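Local coordinates for protein beta-lactamase Mb2281c (Mycobacterium bovis, PDB 3I7J) that probably acts as a serine hydrolase of the beta-lactamase family, whose serine enzymes open the beta-lactam ring by way of an acyl-enzyme, at residues Ala50-Ala53 with Val54-Val58; Ser167-Ser170 with Ala171-Ala175. All blocks are in the same frame, centred on the assembly; numbering follows the deposited sequence.

How the contacts relate
Both contacts are local, each made by one unbroken run of chain, and they illustrate how a helix is ended and how another is begun. Following the chain from the N terminus, contact 1 comes first and closes the C-terminal end of helix 42-56; much later, after helix 153-164, contact 2 opens helix 171-177. They lie in series, neither nesting nor crossing, and neither encloses a loop. In space, however, their centres are about 11 Å apart and they touch: Glu55 of contact 1 probably hydrogen-bonds to the cap serine, Ser170, of contact 2, while the end of Met173 packs on Gln51 and Val54. One helix end is thereby joined to another helix's beginning.

Contact 1 of 2, residues Ala50-Ala53 with Val54-Val58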
loop_
_atom_site.group_PDB
_atom_site.type_symbol
_atom_site.label_atom_id
_atom_site.label_comp_id
_atom_site.label_asym_id
_atom_site.label_seq_id
_atom_site.Cartn_x
_atom_site.Cartn_y
_atom_site.Cartn_z
ATOM N N ALA A 50 6.018 9.982 1.488
ATOM C CA ALA A 50 5.627 11.203 0.773
ATOM C C ALA A 50 4.668 12.047 1.625
ATOM O O ALA A 50 4.645 13.272 1.520
ATOM C CB ALA A 50 4.970 10.855 -0.561
ATOM N N GLN A 51 3.875 11.372 2.453
ATOM C CA GLN A 51 2.939 12.043 3.336
ATOM C C GLN A 51 3.718 12.774 4.429
ATOM O O GLN A 51 3.385 13.902 4.793
ATOM C CB GLN A 51 1.984 11.033 3.962
ATOM C CG GLN A 51 0.890 10.547 3.018
ATOM C CD GLN A 51 0.274 9.243 3.486
ATOM O OE1 GLN A 51 0.166 8.999 4.685
ATOM N NE2 GLN A 51 -0.138 8.402 2.544
ATOM N N VAL A 52 4.759 12.133 4.948
ATOM C CA VAL A 52 5.581 12.754 5.973
ATOM C C VAL A 52 6.268 13.983 5.367
ATOM O O VAL A 52 6.372 15.020 6.017
ATOM C CB VAL A 52 6.664 11.779 6.511
ATOM C CG1 VAL A 52 7.605 12.518 7.463
ATOM C CG2 VAL A 52 5.998 10.616 7.244
ATOM N N ALA A 53 6.729 13.863 4.120
ATOM C CA ALA A 53 7.400 14.972 3.442
ATOM C C ALA A 53 6.484 16.194 3.303
ATOM O O ALA A 53 6.933 17.337 3.443
ATOM C CB ALA A 53 7.900 14.535 2.075
ATOM N N VAL A 54 5.206 15.955 3.029
ATOM C CA VAL A 54 4.256 17.043 2.908
ATOM C C VAL A 54 4.152 17.740 4.258
ATOM O O VAL A 54 4.161 18.970 4.336
ATOM C CB VAL A 54 2.845 16.536 2.488
ATOM C CG1 VAL A 54 1.826 17.669 2.569
ATOM C CG2 VAL A 54 2.893 15.991 1.062
ATOM N N GLU A 55 4.071 16.958 5.331
ATOM C CA GLU A 55 3.967 17.546 6.666
ATOM C C GLU A 55 5.237 18.277 7.100
ATOM O O GLU A 55 5.158 19.211 7.896
ATOM C CB GLU A 55 3.567 16.477 7.696
ATOM C CG GLU A 55 2.197 15.872 7.391
ATOM C CD GLU A 55 1.405 15.492 8.632
ATOM O OE1 GLU A 55 1.803 14.564 9.349
ATOM O OE2 GLU A 55 0.377 16.121 8.883
ATOM N N GLU A 56 6.394 17.863 6.582
ATOM C CA GLU A 56 7.653 18.532 6.917
ATOM C C GLU A 56 7.711 19.848 6.134
ATOM O O GLU A 56 8.449 20.768 6.488
ATOM C CB GLU A 56 8.880 17.670 6.540
ATOM C CG GLU A 56 9.058 16.346 7.315
ATOM C CD GLU A 56 10.302 15.542 6.889
ATOM O OE1 GLU A 56 10.732 15.659 5.716
ATOM O OE2 GLU A 56 10.841 14.771 7.724
ATOM N N GLY A 57 6.921 19.935 5.069
ATOM C CA GLY A 57 6.928 21.134 4.254
ATOM C C GLY A 57 7.851 20.989 3.053
ATOM O O GLY A 57 7.966 21.906 2.244
ATOM N N VAL A 58 8.513 19.838 2.938
ATOM C CA VAL A 58 9.431 19.578 1.825
ATOM C C VAL A 58 8.700 19.795 0.504
ATOM O O VAL A 58 9.245 20.370 -0.437
ATOM C CB VAL A 58 9.982 18.126 1.871
ATOM C CG1 VAL A 58 10.818 17.833 0.634
ATOM C CG2 VAL A 58 10.827 17.931 3.131
#
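Ala50 to Val58 form the last turns of helix 42-56 and its exit, and the backbone changes its bonding as it leaves. Regular i to i+4 bonds run from Val54 N to Ala50 O, from Glu55 N to Gln51 O (3.2 Å) and from Glu56 N to Val52 O (2.9 Å). Beyond them Ala53 O gathers three weak bonds, from the amides of Glu56, Gly57 and Val58; that from Val58 N to Ala53 O spans 3.0 Å but is bent to 125° at the hydrogen. Gly57 N also gives a weak bond to Val54 O, at 3.0 Å. The turn depends on the positive phi of Gly57 (96°), a backbone shape that suits glycine because any side chain would collide with the carbonyl oxygen before it.

This reversal brings the side chain of Val58 back over the last turn, with its CB 4.2 Å from Ala53 CB. On another face Glu56 crosses Val52 obliquely. Glu56 CG lies beside its own backbone N (chi1 -66°) and rests 3.3 Å from Val52 O; the chain then extends to bring Glu56 OE2 within 4.0 Å of Val52 CG1. The other carboxylate oxygen, OE1, bonds to Tyr122 on helix 119-131, while the carboxylate of Glu55 turns to Ser170 at the start of helix 171-177. Val54 fits CG2 against the helix backbone, 3.3 Å from Ala50 O.

Positive-phi glycine, bonds running back into the last turn and an apolar pair bridging helix and exit together make this a Schellman motif, here ending a helix that begins beside what looks like the SxxK sequence of serine beta-lactamases.

Contact 2 of 2, residues Ser167-Ser170 with Ala171-Ala175; sequences STVS and AQMHA
Ser170 and Met173 meet where the chain passes from loop into helix 171-177, and the bond between them offers a worked example of how a first turn provides for its amides. The first N-H groups of any helix have no earlier turn to supply carbonyls, and here a side chain stands in for one: Met173 N donates to Ser170 OG at 3.1 Å, with 160° at the hydrogen. The hydroxyl is placed by a chi1 of 64°, which sets OG between the serine's own N and carbonyl carbon and turns it over the opening turn. OG probably also bonds to Glu55, on helix 42-56, so this one oxygen would serve both a backbone amide and a carboxylate.

The next amide already has a main-chain acceptor. His174 N reaches Ser170 O at 3.0 Å and nearly straight (170°), approaching close to the line of the C=O bond, and Ala175 N follows with Ala171 O at 2.9 Å. Ser170 thus serves the turn twice, through its side chain and its carbonyl. Further on, the carbonyls of His174 and Ala175 accept from the hydroxyls of Thr178 and Thr179, while Asp162, on helix 153-164, accepts from the amides of Ser167 and Thr168 in the loop.

Val169 supplies the apolar part of the contact. Its CB lies 3.9 Å from Met173 CG, and the side chains of Val169 and His174 cross at about a right angle, Val169 CG2 lying 4.0 Å from His174 CB. Met173, a selenomethionine here, carries its bent chain onward to Val54 and Leu202. The whole is a serine N-cap; Val169, in the place before the cap, packs on the first turn in a way that recalls a hydrophobic staple without its usual apolar pair.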
loop_
_atom_site.group_PDB
_atom_site.type_symbol
_atom_site.label_atom_id
_atom_site.label_comp_id
_atom_site.label_asym_id
_atom_site.label_seq_id
_atom_site.Cartn_x
_atom_site.Cartn_y
_atom_site.Cartn_z
ATOM N N SER A 167 0.793 7.745 13.625
ATOM C CA SER A 167 1.783 8.359 14.490
ATOM C C SER A 167 2.844 9.055 13.648
ATOM O O SER A 167 3.319 10.140 13.994
ATOM C CB SER A 167 2.458 7.319 15.371
ATOM O OG SER A 167 3.393 7.949 16.227
ATOM N N THR A 168 3.214 8.414 12.547
ATOM C CA THR A 168 4.220 8.940 11.636
ATOM C C THR A 168 3.710 10.191 10.913
ATOM O O THR A 168 4.498 10.974 10.386
ATOM C CB THR A 168 4.628 7.858 10.613
ATOM O OG1 THR A 168 5.933 8.147 10.111
ATOM C CG2 THR A 168 3.663 7.818 9.463
ATOM N N VAL A 169 2.389 10.359 10.887
ATOM C CA VAL A 169 1.755 11.525 10.275
ATOM C C VAL A 169 0.586 11.931 11.177
ATOM O O VAL A 169 0.177 11.168 12.049
ATOM C CB VAL A 169 1.206 11.244 8.827
ATOM C CG1 VAL A 169 2.343 10.827 7.906
ATOM C CG2 VAL A 169 0.119 10.176 8.853
ATOM N N SER A 170 0.057 13.130 10.972
ATOM C CA SER A 170 -1.057 13.617 11.772
ATOM C C SER A 170 -2.331 12.870 11.430
ATOM O O SER A 170 -2.468 12.304 10.344
ATOM C CB SER A 170 -1.284 15.099 11.506
ATOM O OG SER A 170 -1.667 15.285 10.152
ATOM N N ALA A 171 -3.273 12.885 12.361
ATOM C CA ALA A 171 -4.551 12.229 12.147
ATOM C C ALA A 171 -5.241 12.807 10.907
ATOM O O ALA A 171 -5.934 12.087 10.187
ATOM C CB ALA A 171 -5.442 12.409 13.385
ATOM N N GLN A 172 -5.051 14.103 10.661
ATOM C CA GLN A 172 -5.669 14.759 9.506
ATOM C C GLN A 172 -5.080 14.285 8.179
ATOM O O GLN A 172 -5.808 14.069 7.210
ATOM C CB GLN A 172 -5.526 16.282 9.601
ATOM C CG GLN A 172 -6.229 17.020 8.462
ATOM C CD GLN A 172 -7.630 16.476 8.210
ATOM O OE1 GLN A 172 -8.443 16.378 9.135
ATOM N NE2 GLN A 172 -7.916 16.114 6.960
HETATM N N MSE A 173 -3.762 14.149 8.127
HETATM C CA MSE A 173 -3.109 13.683 6.917
HETATM C C MSE A 173 -3.569 12.244 6.647
HETATM O O MSE A 173 -3.926 11.895 5.519
HETATM C CB MSE A 173 -1.586 13.738 7.084
HETATM C CG MSE A 173 -0.801 12.989 6.004
HETATM SE SE MSE A 173 -1.168 13.613 4.210
HETATM C CE MSE A 173 0.234 14.931 4.056
ATOM N N HIS A 174 -3.589 11.416 7.688
ATOM C CA HIS A 174 -4.001 10.021 7.522
ATOM C C HIS A 174 -5.447 9.909 7.064
ATOM O O HIS A 174 -5.785 9.038 6.256
ATOM C CB HIS A 174 -3.808 9.226 8.816
ATOM C CG HIS A 174 -4.185 7.781 8.693
ATOM N ND1 HIS A 174 -5.404 7.287 9.108
ATOM C CD2 HIS A 174 -3.509 6.725 8.179
ATOM C CE1 HIS A 174 -5.463 5.992 8.857
ATOM N NE2 HIS A 174 -4.324 5.626 8.292
ATOM N N ALA A 175 -6.299 10.780 7.589
ATOM C CA ALA A 175 -7.700 10.782 7.198
ATOM C C ALA A 175 -7.765 11.142 5.713
ATOM O O ALA A 175 -8.518 10.542 4.945
ATOM C CB ALA A 175 -8.476 11.807 8.019
#